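Local atomic coordinates of globin protein (Ramazzottius varieornatus, PDB entry 5ZIQ), a protein that binds a heme whose iron is hexacoordinated and probably interacts with oxygen, although its physiological role is unknown. Residues R129-L134 against I156-T161; K33-F38 against R152-W157; G46-L51 against V135-T140. One frame throughout, in Å; residues are numbered along the deposited sequence. Where two conformers were deposited one is given.

Contact 1 of 3, residues R129-L134 against I156-T161; sequences RMEKCL and IWISWT. With HEM (protoporphyrin IX containing Fe), chain E.
I158 O is gripped by two hydroxyls: T161 OG1 donates to it at 2.8 Å, tilted 23° out of the carbonyl plane, and T162 OG1, one residue beyond the segment, is hydrogen-bonded to it as well. T162 OG1 also bonds to E131 OE2, so this one hydroxyl ties the carboxylate of helix 127-142 to the backbone of helix 148-170. The other carboxylate oxygen, E131 OE1, stands 4.0 Å from S159 OG, and two waters lie between that pair, each donating one hydrogen to E131 OE1 and one to S159 OG. S159 has two conformers, so this water link is only as sure as the one described; in it S159 OG is also hydrogen-bonded to K155 O, one turn back. Inward of these polar groups the contact turns apolar. E131 lays its CB and CG along I158 CG2, with E131 CG 3.5 Å from I158 CG2, the two side chains running alongside, head to tail. Extended beyond CG (chi2 -174°), the glutamate carries its charge past the methyl to T162. The other branch of I158 serves L134, where I158 CD1 meets L134 CD2 at 3.8 Å. The two helix segments run at 149°, roughly antiparallel, as the G and H helices of a globin do. On another side of helix 127-142, M130 faces the heme, M130 CB lying 3.6 Å from the methyl carbon CMC of the porphyrin and M130 CE near the pyrrole B carbons. The glutamate thus plays two parts, its methylenes packing on I158 while its carboxylate is anchored through T162 OG1, a bond that would probably steady the charge at the margin of an aliphatic interior.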
loop_
_atom_site.group_PDB
_atom_site.type_symbol
_atom_site.label_atom_id
_atom_site.label_comp_id
_atom_site.label_asym_id
_atom_site.label_seq_id
_atom_site.Cartn_x
_atom_site.Cartn_y
_atom_site.Cartn_z
ATOM N N ARG A 129 -4.761 0.186 -8.507
ATOM C CA ARG A 129 -3.911 -0.933 -8.933
ATOM C C ARG A 129 -2.981 -1.404 -7.822
ATOM O O ARG A 129 -2.619 -2.570 -7.762
ATOM C CB ARG A 129 -3.097 -0.544 -10.173
ATOM C CG ARG A 129 -3.960 -0.311 -11.407
ATOM C CD ARG A 129 -3.137 0.147 -12.600
ATOM N NE ARG A 129 -3.960 0.126 -13.809
ATOM C CZ ARG A 129 -3.490 0.283 -15.044
ATOM N NH1 ARG A 129 -4.321 0.217 -16.081
ATOM N NH2 ARG A 129 -2.191 0.484 -15.256
ATOM N N MET A 130 -2.601 -0.500 -6.932
ATOM C CA MET A 130 -1.727 -0.874 -5.837
ATOM C C MET A 130 -2.468 -1.736 -4.818
ATOM O O MET A 130 -1.835 -2.534 -4.129
ATOM C CB MET A 130 -1.137 0.371 -5.175
ATOM C CG MET A 130 0.054 0.102 -4.253
ATOM S SD MET A 130 1.471 -0.661 -5.051
ATOM C CE MET A 130 2.084 0.668 -6.081
ATOM N N GLU A 131 -3.797 -1.591 -4.732
ATOM C CA GLU A 131 -4.617 -2.396 -3.790
ATOM C C GLU A 131 -4.441 -3.896 -3.947
ATOM O O GLU A 131 -4.180 -4.577 -2.971
ATOM C CB GLU A 131 -6.118 -2.082 -3.908
ATOM C CG GLU A 131 -6.470 -0.637 -3.668
ATOM C CD GLU A 131 -7.964 -0.407 -3.648
ATOM O OE1 GLU A 131 -8.773 -1.364 -3.732
ATOM O OE2 GLU A 131 -8.336 0.752 -3.555
ATOM N N LYS A 132 -4.587 -4.398 -5.181
ATOM C CA LYS A 132 -4.421 -5.824 -5.476
ATOM C C LYS A 132 -3.019 -6.276 -5.116
ATOM O O LYS A 132 -2.834 -7.397 -4.700
ATOM C CB LYS A 132 -4.684 -6.140 -6.965
ATOM C CG LYS A 132 -6.142 -6.435 -7.325
ATOM C CD LYS A 132 -6.392 -6.410 -8.832
ATOM C CE LYS A 132 -6.327 -7.799 -9.456
ATOM N NZ LYS A 132 -7.183 -7.906 -10.650
ATOM N N CYS A 133 -2.043 -5.391 -5.289
ATOM C CA CYS A 133 -0.640 -5.714 -4.985
ATOM C C CYS A 133 -0.398 -5.845 -3.495
ATOM O O CYS A 133 0.282 -6.777 -3.065
ATOM C CB CYS A 133 0.302 -4.688 -5.598
ATOM S SG CYS A 133 0.131 -4.629 -7.388
ATOM N N LEU A 134 -0.969 -4.925 -2.709
ATOM C CA LEU A 134 -0.926 -5.051 -1.257
ATOM C C LEU A 134 -1.659 -6.300 -0.798
ATOM O O LEU A 134 -1.137 -7.040 0.026
ATOM C CB LEU A 134 -1.490 -3.803 -0.562
ATOM C CG LEU A 134 -1.487 -3.875 0.968
ATOM C CD1 LEU A 134 -0.107 -4.152 1.574
ATOM C CD2 LEU A 134 -2.060 -2.566 1.505
ATOM N N ILE A 156 -12.070 -3.433 3.117
ATOM C CA ILE A 156 -12.690 -2.184 3.575
ATOM C C ILE A 156 -11.631 -1.113 3.823
ATOM O O ILE A 156 -11.745 0.049 3.377
ATOM C CB ILE A 156 -13.475 -2.400 4.896
ATOM C CG1 ILE A 156 -14.670 -3.343 4.652
ATOM C CG2 ILE A 156 -13.935 -1.054 5.482
ATOM C CD1 ILE A 156 -15.342 -3.848 5.929
ATOM N N TRP A 157 -10.601 -1.502 4.565
ATOM C CA TRP A 157 -9.598 -0.536 4.993
ATOM C C TRP A 157 -8.727 -0.085 3.816
ATOM O O TRP A 157 -8.459 1.110 3.660
ATOM C CB TRP A 157 -8.764 -1.138 6.132
ATOM C CG TRP A 157 -7.632 -0.255 6.585
ATOM C CD1 TRP A 157 -7.703 0.805 7.439
ATOM C CD2 TRP A 157 -6.272 -0.390 6.211
ATOM N NE1 TRP A 157 -6.447 1.338 7.635
ATOM C CE2 TRP A 157 -5.546 0.626 6.885
ATOM C CE3 TRP A 157 -5.584 -1.278 5.363
ATOM C CZ2 TRP A 157 -4.156 0.787 6.732
ATOM C CZ3 TRP A 157 -4.199 -1.125 5.217
ATOM C CH2 TRP A 157 -3.506 -0.086 5.893
ATOM N N ILE A 158 -8.289 -1.020 2.975
ATOM C CA ILE A 158 -7.467 -0.624 1.815
ATOM C C ILE A 158 -8.271 0.303 0.900
ATOM O O ILE A 158 -7.732 1.316 0.440
ATOM C CB ILE A 158 -6.920 -1.850 1.046
ATOM C CG1 ILE A 158 -5.942 -2.626 1.937
ATOM C CG2 ILE A 158 -6.227 -1.426 -0.252
ATOM C CD1 ILE A 158 -5.562 -3.987 1.391
ATOM N N SER A 159 -9.543 -0.026 0.659
ATOM C CA SER A 159 -10.418 0.846 -0.152
ATOM C C SER A 159 -10.512 2.259 0.424
ATOM O O SER A 159 -10.385 3.242 -0.306
ATOM C CB SER A 159 -11.819 0.248 -0.294
ATOM O OG SER A 159 -11.773 -0.886 -1.132
ATOM N N TRP A 160 -10.692 2.343 1.739
ATOM C CA TRP A 160 -10.827 3.631 2.408
ATOM C C TRP A 160 -9.526 4.436 2.267
ATOM O O TRP A 160 -9.564 5.632 1.933
ATOM C CB TRP A 160 -11.209 3.402 3.864
ATOM C CG TRP A 160 -11.349 4.650 4.680
ATOM C CD1 TRP A 160 -12.491 5.390 4.861
ATOM C CD2 TRP A 160 -10.330 5.292 5.438
ATOM N NE1 TRP A 160 -12.232 6.465 5.686
ATOM C CE2 TRP A 160 -10.920 6.421 6.060
ATOM C CE3 TRP A 160 -8.966 5.025 5.664
ATOM C CZ2 TRP A 160 -10.199 7.290 6.884
ATOM C CZ3 TRP A 160 -8.250 5.890 6.486
ATOM C CH2 TRP A 160 -8.866 7.010 7.084
ATOM N N THR A 161 -8.373 3.793 2.481
ATOM C CA THR A 161 -7.104 4.512 2.265
ATOM C C THR A 161 -6.966 5.036 0.840
ATOM O O THR A 161 -6.503 6.164 0.660
ATOM C CB THR A 161 -5.828 3.694 2.627
ATOM O OG1 THR A 161 -5.647 2.588 1.725
ATOM C CG2 THR A 161 -5.903 3.196 4.053
HETATM C CHA HEM E . 6.190 8.166 -5.421
HETATM C CHB HEM E . 4.473 5.212 -8.837
HETATM C CHC HEM E . 0.605 4.404 -5.935
HETATM C CHD HEM E . 3.342 5.895 -2.222
HETATM C C1A HEM E . 6.029 7.503 -6.614
HETATM C C2A HEM E . 6.812 7.715 -7.775
HETATM C C3A HEM E . 6.332 6.885 -8.743
HETATM C C4A HEM E . 5.258 6.148 -8.189
HETATM C CMA HEM E . 6.867 6.751 -10.144
HETATM C CAA HEM E . 7.964 8.688 -7.895
HETATM C CBA HEM E . 9.281 7.960 -8.196
HETATM C CGA HEM E . 9.717 7.152 -7.005
HETATM O O1A HEM E . 9.727 7.671 -5.866
HETATM O O2A HEM E . 10.065 5.963 -7.146
HETATM C C1B HEM E . 3.225 4.775 -8.359
HETATM C C2B HEM E . 2.292 4.038 -9.131
HETATM C C3B HEM E . 1.198 3.802 -8.346
HETATM C C4B HEM E . 1.485 4.409 -7.027
HETATM C CMB HEM E . 2.478 3.618 -10.571
HETATM C CAB HEM E . -0.027 3.077 -8.712
HETATM C CBB HEM E . 0.066 1.919 -9.365
HETATM C C1C HEM E . 1.032 4.644 -4.638
HETATM C C2C HEM E . 0.407 4.234 -3.458
HETATM C C3C HEM E . 1.212 4.645 -2.399
HETATM C C4C HEM E . 2.331 5.315 -2.945
HETATM C CMC HEM E . -0.894 3.482 -3.358
HETATM C CAC HEM E . 1.009 4.446 -0.953
HETATM C CBC HEM E . -0.114 3.968 -0.457
HETATM C C1D HEM E . 4.304 6.689 -2.843
HETATM C C2D HEM E . 5.219 7.528 -2.049
HETATM C C3D HEM E . 6.011 8.159 -2.936
HETATM C C4D HEM E . 5.572 7.709 -4.270
HETATM C CMD HEM E . 5.245 7.643 -0.540
HETATM C CAD HEM E . 7.123 9.141 -2.619
HETATM C CBD HEM E . 6.592 10.550 -2.850
HETATM C CGD HEM E . 7.646 11.590 -2.558
HETATM O O1D HEM E . 8.660 11.274 -1.902
HETATM O O2D HEM E . 7.502 12.769 -2.969
HETATM N NA HEM E . 5.060 6.570 -6.892
HETATM N NB HEM E . 2.687 4.975 -7.154
HETATM N NC HEM E . 2.182 5.307 -4.301
HETATM N ND HEM E . 4.553 6.827 -4.164
HETATM FE FE HEM E . 3.655 5.954 -5.604
HETATM O O HOH W 1 -11.510 -1.547 -3.748
HETATM O O HOH W 2 -10.330 -3.207 -1.548
#

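Contact 2 of 3, residues K33-F38 against R152-W157; sequences KSWKTF and RIYKIW
This is a buried aromatic contact with a single polar bond, made where helix 25-38 crosses helix 148-170, the centre of the contact lying about 12 Å from the centre of the chain. S34 OG and Y154 OH are hydrogen-bonded at 2.8 Å, either one able to donate. The serine hydroxyl comes to the edge of the phenol, near the ring plane. With OG anti to the backbone N (chi1 175°), S34 turns its hydroxyl onto the tyrosine. Y154 CE1 comes in the indole plane to the edge of W35, 3.9 Å from W35 CE3. The segment axes cross at 88° and stay 12.4 Å apart, the near-perpendicular A-to-H helix crossing of the globin fold, and large rings span the distance. An alanine in place of Y154 is likely to leave S34 OG without its phenol partner and open a gap beside the W35 edge. W157, one turn on, meets W35 obliquely, the six-membered rings 5.9 Å apart between centroids with their planes at 59°. F38 CD2 lies over one face of the W35 indole, toward its rim, and W35 NE1 is hydrogen-bonded to D93 of helix 79-97.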
loop_
_atom_site.group_PDB
_atom_site.type_symbol
_atom_site.label_atom_id
_atom_site.label_comp_id
_atom_site.label_asym_id
_atom_site.label_seq_id
_atom_site.Cartn_x
_atom_site.Cartn_y
_atom_site.Cartn_z
ATOM N N LYS A 33 -3.717 -6.263 14.910
ATOM C CA LYS A 33 -3.034 -7.539 15.225
ATOM C C LYS A 33 -2.458 -8.198 13.982
ATOM O O LYS A 33 -1.317 -8.679 13.994
ATOM C CB LYS A 33 -3.975 -8.554 15.861
ATOM C CG LYS A 33 -4.293 -8.424 17.326
ATOM C CD LYS A 33 -4.835 -9.781 17.823
ATOM C CE LYS A 33 -6.112 -10.251 17.103
ATOM N NZ LYS A 33 -6.833 -11.340 17.830
ATOM N N SER A 34 -3.252 -8.244 12.914
ATOM C CA SER A 34 -2.830 -8.878 11.675
ATOM C C SER A 34 -1.657 -8.136 11.042
ATOM O O SER A 34 -0.657 -8.736 10.614
ATOM C CB SER A 34 -4.005 -8.921 10.706
ATOM O OG SER A 34 -3.585 -9.416 9.461
ATOM N N TRP A 35 -1.758 -6.815 11.033
ATOM C CA TRP A 35 -0.712 -5.992 10.456
ATOM C C TRP A 35 0.589 -6.135 11.226
ATOM O O TRP A 35 1.651 -6.061 10.616
ATOM C CB TRP A 35 -1.115 -4.515 10.409
ATOM C CG TRP A 35 -0.155 -3.725 9.601
ATOM C CD1 TRP A 35 0.908 -3.020 10.056
ATOM C CD2 TRP A 35 -0.153 -3.582 8.166
ATOM N NE1 TRP A 35 1.570 -2.435 9.007
ATOM C CE2 TRP A 35 0.933 -2.751 7.832
ATOM C CE3 TRP A 35 -0.993 -4.050 7.138
ATOM C CZ2 TRP A 35 1.224 -2.389 6.505
ATOM C CZ3 TRP A 35 -0.725 -3.676 5.827
ATOM C CH2 TRP A 35 0.383 -2.857 5.512
ATOM N N LYS A 36 0.498 -6.299 12.551
ATOM C CA LYS A 36 1.710 -6.426 13.364
ATOM C C LYS A 36 2.525 -7.601 12.832
ATOM O O LYS A 36 3.739 -7.479 12.614
ATOM C CB LYS A 36 1.407 -6.558 14.882
ATOM C CG LYS A 36 2.669 -6.514 15.757
ATOM C CD LYS A 36 3.398 -5.195 15.583
ATOM C CE LYS A 36 4.557 -5.048 16.547
ATOM N NZ LYS A 36 5.491 -3.960 16.117
ATOM N N THR A 37 1.846 -8.716 12.559
ATOM C CA THR A 37 2.494 -9.877 11.946
ATOM C C THR A 37 3.103 -9.557 10.566
ATOM O O THR A 37 4.285 -9.834 10.302
ATOM C CB THR A 37 1.515 -11.057 11.870
ATOM O OG1 THR A 37 1.033 -11.324 13.194
ATOM C CG2 THR A 37 2.192 -12.310 11.299
ATOM N N PHE A 38 2.302 -8.957 9.696
ATOM C CA PHE A 38 2.740 -8.614 8.340
ATOM C C PHE A 38 3.946 -7.676 8.318
ATOM O O PHE A 38 4.813 -7.769 7.432
ATOM C CB PHE A 38 1.570 -7.949 7.628
ATOM C CG PHE A 38 1.853 -7.570 6.202
ATOM C CD1 PHE A 38 2.130 -8.554 5.243
ATOM C CD2 PHE A 38 1.863 -6.226 5.816
ATOM C CE1 PHE A 38 2.375 -8.199 3.916
ATOM C CE2 PHE A 38 2.106 -5.868 4.485
ATOM C CZ PHE A 38 2.362 -6.858 3.533
ATOM N N ARG A 152 -12.046 -9.599 4.385
ATOM C CA ARG A 152 -13.151 -8.629 4.436
ATOM C C ARG A 152 -12.649 -7.286 4.984
ATOM O O ARG A 152 -12.916 -6.219 4.411
ATOM C CB ARG A 152 -14.290 -9.165 5.311
ATOM C CG ARG A 152 -15.469 -8.210 5.500
ATOM C CD ARG A 152 -16.467 -8.770 6.507
ATOM N NE ARG A 152 -15.920 -9.005 7.842
ATOM C CZ ARG A 152 -15.762 -8.065 8.770
ATOM N NH1 ARG A 152 -16.136 -6.813 8.560
ATOM N NH2 ARG A 152 -15.223 -8.390 9.938
ATOM N N ILE A 153 -11.931 -7.351 6.103
ATOM C CA ILE A 153 -11.471 -6.125 6.791
ATOM C C ILE A 153 -10.447 -5.389 5.931
ATOM O O ILE A 153 -10.518 -4.148 5.792
ATOM C CB ILE A 153 -10.883 -6.452 8.188
ATOM C CG1 ILE A 153 -12.017 -6.943 9.101
ATOM C CG2 ILE A 153 -10.065 -5.280 8.784
ATOM C CD1 ILE A 153 -11.549 -7.642 10.360
ATOM N N TYR A 154 -9.487 -6.129 5.367
ATOM C CA TYR A 154 -8.494 -5.483 4.501
ATOM C C TYR A 154 -9.123 -4.819 3.284
ATOM O O TYR A 154 -8.703 -3.731 2.907
ATOM C CB TYR A 154 -7.383 -6.454 4.062
ATOM C CG TYR A 154 -6.276 -6.628 5.100
ATOM C CD1 TYR A 154 -5.472 -5.541 5.497
ATOM C CD2 TYR A 154 -6.023 -7.886 5.678
ATOM C CE1 TYR A 154 -4.461 -5.707 6.449
ATOM C CE2 TYR A 154 -5.001 -8.053 6.638
ATOM C CZ TYR A 154 -4.240 -6.953 7.013
ATOM O OH TYR A 154 -3.221 -7.105 7.945
ATOM N N LYS A 155 -10.159 -5.430 2.711
ATOM C CA LYS A 155 -10.803 -4.837 1.536
ATOM C C LYS A 155 -11.436 -3.493 1.936
ATOM O O LYS A 155 -11.293 -2.516 1.195
ATOM C CB LYS A 155 -11.810 -5.807 0.934
ATOM C CG LYS A 155 -11.151 -6.907 0.105
ATOM C CD LYS A 155 -12.208 -7.885 -0.379
ATOM C CE LYS A 155 -11.597 -8.965 -1.268
ATOM N NZ LYS A 155 -12.595 -9.998 -1.655
ATOM N N ILE A 156 -12.070 -3.433 3.117
ATOM C CA ILE A 156 -12.690 -2.184 3.575
ATOM C C ILE A 156 -11.631 -1.113 3.823
ATOM O O ILE A 156 -11.745 0.049 3.377
ATOM C CB ILE A 156 -13.475 -2.400 4.896
ATOM C CG1 ILE A 156 -14.670 -3.343 4.652
ATOM C CG2 ILE A 156 -13.935 -1.054 5.482
ATOM C CD1 ILE A 156 -15.342 -3.848 5.929
ATOM N N TRP A 157 -10.601 -1.502 4.565
ATOM C CA TRP A 157 -9.598 -0.536 4.993
ATOM C C TRP A 157 -8.727 -0.085 3.816
ATOM O O TRP A 157 -8.459 1.110 3.660
ATOM C CB TRP A 157 -8.764 -1.138 6.132
ATOM C CG TRP A 157 -7.632 -0.255 6.585
ATOM C CD1 TRP A 157 -7.703 0.805 7.439
ATOM C CD2 TRP A 157 -6.272 -0.390 6.211
ATOM N NE1 TRP A 157 -6.447 1.338 7.635
ATOM C CE2 TRP A 157 -5.546 0.626 6.885
ATOM C CE3 TRP A 157 -5.584 -1.278 5.363
ATOM C CZ2 TRP A 157 -4.156 0.787 6.732
ATOM C CZ3 TRP A 157 -4.199 -1.125 5.217
ATOM C CH2 TRP A 157 -3.506 -0.086 5.893
#

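Contact 3 of 3, residues G46-L51 against V135-T140; sequences GKEMLL and VFALQT
A137 CB is a single methyl against which two neighbouring side chains of helix 42-56 rest, M49 on the buried side and E48 toward solvent. On the close-packed side M49 CG touches A137 CB at 3.9 Å, and the backbones come near, M49 CA lying 6.1 Å from A137 CA. A bend at the end of the methionine (chi3 63°) carries its CE on toward M130 and L134 of helix 127-142, beside the heme pocket. The outer side is looser. E48 has two deposited conformers, so its touch is uncertain: in one of them the side chain stretches over A137, bringing E48 OE2 to 3.7 Å from A137 CB without a hydrogen bond. T140, exposed on the same helix as A137, turns its hydroxyl back: T140 OG1 donates to F136 O at 2.7 Å and sits 3.4 Å above the centre of the F136 ring. F136 O also takes the usual helical bond from T140 N, while the ring makes a cation-pi contact with K52. With no hydrogen bond between the segments, the helices, the B and G helices of a globin, are joined by van der Waals contact, and the alanine's small size is consistent with their close approach.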
loop_
_atom_site.group_PDB
_atom_site.type_symbol
_atom_site.label_atom_id
_atom_site.label_comp_id
_atom_site.label_asym_id
_atom_site.label_seq_id
_atom_site.Cartn_x
_atom_site.Cartn_y
_atom_site.Cartn_z
ATOM N N GLY A 46 7.133 -4.464 0.449
ATOM C CA GLY A 46 7.163 -3.427 -0.575
ATOM C C GLY A 46 7.739 -3.915 -1.895
ATOM O O GLY A 46 7.211 -3.593 -2.961
ATOM N N LYS A 47 8.828 -4.691 -1.828
ATOM C CA LYS A 47 9.424 -5.272 -3.036
ATOM C C LYS A 47 8.420 -6.197 -3.726
ATOM O O LYS A 47 8.233 -6.112 -4.944
ATOM C CB LYS A 47 10.716 -6.026 -2.710
ATOM C CG LYS A 47 11.857 -5.140 -2.252
ATOM C CD LYS A 47 13.075 -6.005 -1.896
ATOM C CE LYS A 47 14.172 -5.165 -1.264
ATOM N NZ LYS A 47 15.352 -5.990 -0.882
ATOM N N GLU A 48 7.754 -7.046 -2.942
ATOM C CA GLU A 48 6.729 -7.962 -3.460
ATOM C C GLU A 48 5.619 -7.187 -4.169
ATOM O O GLU A 48 5.208 -7.548 -5.273
ATOM C CB GLU A 48 6.134 -8.809 -2.329
ATOM C CG GLU A 48 7.023 -9.926 -1.813
ATOM C CD GLU A 48 6.341 -10.769 -0.748
ATOM O OE1 GLU A 48 6.832 -11.881 -0.461
ATOM O OE2 GLU A 48 5.311 -10.325 -0.194
ATOM N N MET A 49 5.176 -6.096 -3.548
ATOM C CA MET A 49 4.088 -5.276 -4.114
ATOM C C MET A 49 4.440 -4.723 -5.467
ATOM O O MET A 49 3.623 -4.833 -6.399
ATOM C CB MET A 49 3.728 -4.137 -3.193
ATOM C CG MET A 49 3.149 -4.636 -1.890
ATOM S SD MET A 49 2.957 -3.309 -0.707
ATOM C CE MET A 49 1.771 -2.390 -1.675
ATOM N N LEU A 50 5.620 -4.099 -5.569
ATOM C CA LEU A 50 6.023 -3.491 -6.844
ATOM C C LEU A 50 6.241 -4.521 -7.935
ATOM O O LEU A 50 5.814 -4.305 -9.059
ATOM C CB LEU A 50 7.252 -2.587 -6.711
ATOM C CG LEU A 50 7.048 -1.270 -5.934
ATOM C CD1 LEU A 50 8.336 -0.465 -5.965
ATOM C CD2 LEU A 50 5.892 -0.406 -6.421
ATOM N N LEU A 51 6.875 -5.645 -7.601
ATOM C CA LEU A 51 7.043 -6.726 -8.573
ATOM C C LEU A 51 5.689 -7.246 -9.051
ATOM O O LEU A 51 5.526 -7.509 -10.251
ATOM C CB LEU A 51 7.935 -7.853 -8.036
ATOM C CG LEU A 51 9.372 -7.419 -7.737
ATOM C CD1 LEU A 51 10.141 -8.549 -7.082
ATOM C CD2 LEU A 51 10.118 -6.845 -8.954
ATOM N N VAL A 135 -2.851 -6.544 -1.344
ATOM C CA VAL A 135 -3.576 -7.794 -1.035
ATOM C C VAL A 135 -2.726 -9.040 -1.335
ATOM O O VAL A 135 -2.652 -9.961 -0.519
ATOM C CB VAL A 135 -4.941 -7.835 -1.756
ATOM C CG1 VAL A 135 -5.560 -9.224 -1.720
ATOM C CG2 VAL A 135 -5.870 -6.801 -1.138
ATOM N N PHE A 136 -2.074 -9.051 -2.492
ATOM C CA PHE A 136 -1.171 -10.151 -2.850
ATOM C C PHE A 136 -0.092 -10.362 -1.797
ATOM O O PHE A 136 0.166 -11.493 -1.383
ATOM C CB PHE A 136 -0.536 -9.938 -4.222
ATOM C CG PHE A 136 0.447 -11.011 -4.594
ATOM C CD1 PHE A 136 0.007 -12.295 -4.929
ATOM C CD2 PHE A 136 1.816 -10.749 -4.580
ATOM C CE1 PHE A 136 0.916 -13.282 -5.271
ATOM C CE2 PHE A 136 2.735 -11.740 -4.918
ATOM C CZ PHE A 136 2.280 -13.008 -5.252
ATOM N N ALA A 137 0.554 -9.273 -1.382
ATOM C CA ALA A 137 1.607 -9.382 -0.379
ATOM C C ALA A 137 1.050 -9.873 0.952
ATOM O O ALA A 137 1.674 -10.696 1.616
ATOM C CB ALA A 137 2.342 -8.064 -0.212
ATOM N N LEU A 138 -0.115 -9.352 1.339
ATOM C CA LEU A 138 -0.803 -9.826 2.552
ATOM C C LEU A 138 -1.122 -11.324 2.495
ATOM O O LEU A 138 -0.799 -12.048 3.418
ATOM C CB LEU A 138 -2.070 -9.005 2.812
ATOM C CG LEU A 138 -1.841 -7.579 3.325
ATOM C CD1 LEU A 138 -3.111 -6.764 3.121
ATOM C CD2 LEU A 138 -1.408 -7.581 4.795
ATOM N N GLN A 139 -1.741 -11.776 1.402
ATOM C CA GLN A 139 -2.089 -13.207 1.235
ATOM C C GLN A 139 -0.855 -14.073 1.327
ATOM O O GLN A 139 -0.839 -15.076 2.035
ATOM C CB GLN A 139 -2.676 -13.467 -0.139
ATOM C CG GLN A 139 -4.028 -12.880 -0.392
ATOM C CD GLN A 139 -4.550 -13.201 -1.782
ATOM O OE1 GLN A 139 -3.824 -13.118 -2.787
ATOM N NE2 GLN A 139 -5.816 -13.561 -1.848
ATOM N N THR A 140 0.168 -13.690 0.573
ATOM C CA THR A 140 1.378 -14.504 0.434
ATOM C C THR A 140 2.130 -14.586 1.760
ATOM O O THR A 140 2.606 -15.653 2.157
ATOM C CB THR A 140 2.295 -13.955 -0.680
ATOM O OG1 THR A 140 1.528 -13.781 -1.875
ATOM C CG2 THR A 140 3.450 -14.905 -0.981
#

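Contacts 1 and 3 share helix 127-142, which meets helix 148-170 through contact 1 and helix 42-56 through contact 3; contact 2 returns to helix 148-170 and brings in helix 25-38. Contacts 2 and 3 are buried, contact 1 only partly so. Their chemistry follows place: neither contact 1 nor contact 3 has a direct hydrogen bond between its segments, contact 1 relying on waters and the neighbouring T162, whereas contact 2 carries one hydroxyl pair among rings. Side chains join the three: L134 CD1 of contact 1 packs on F38 and W35 of contact 2, I158 CD1 touches V135 CG2 of contact 3, and L138 of helix 127-142 touches F38 and Y154.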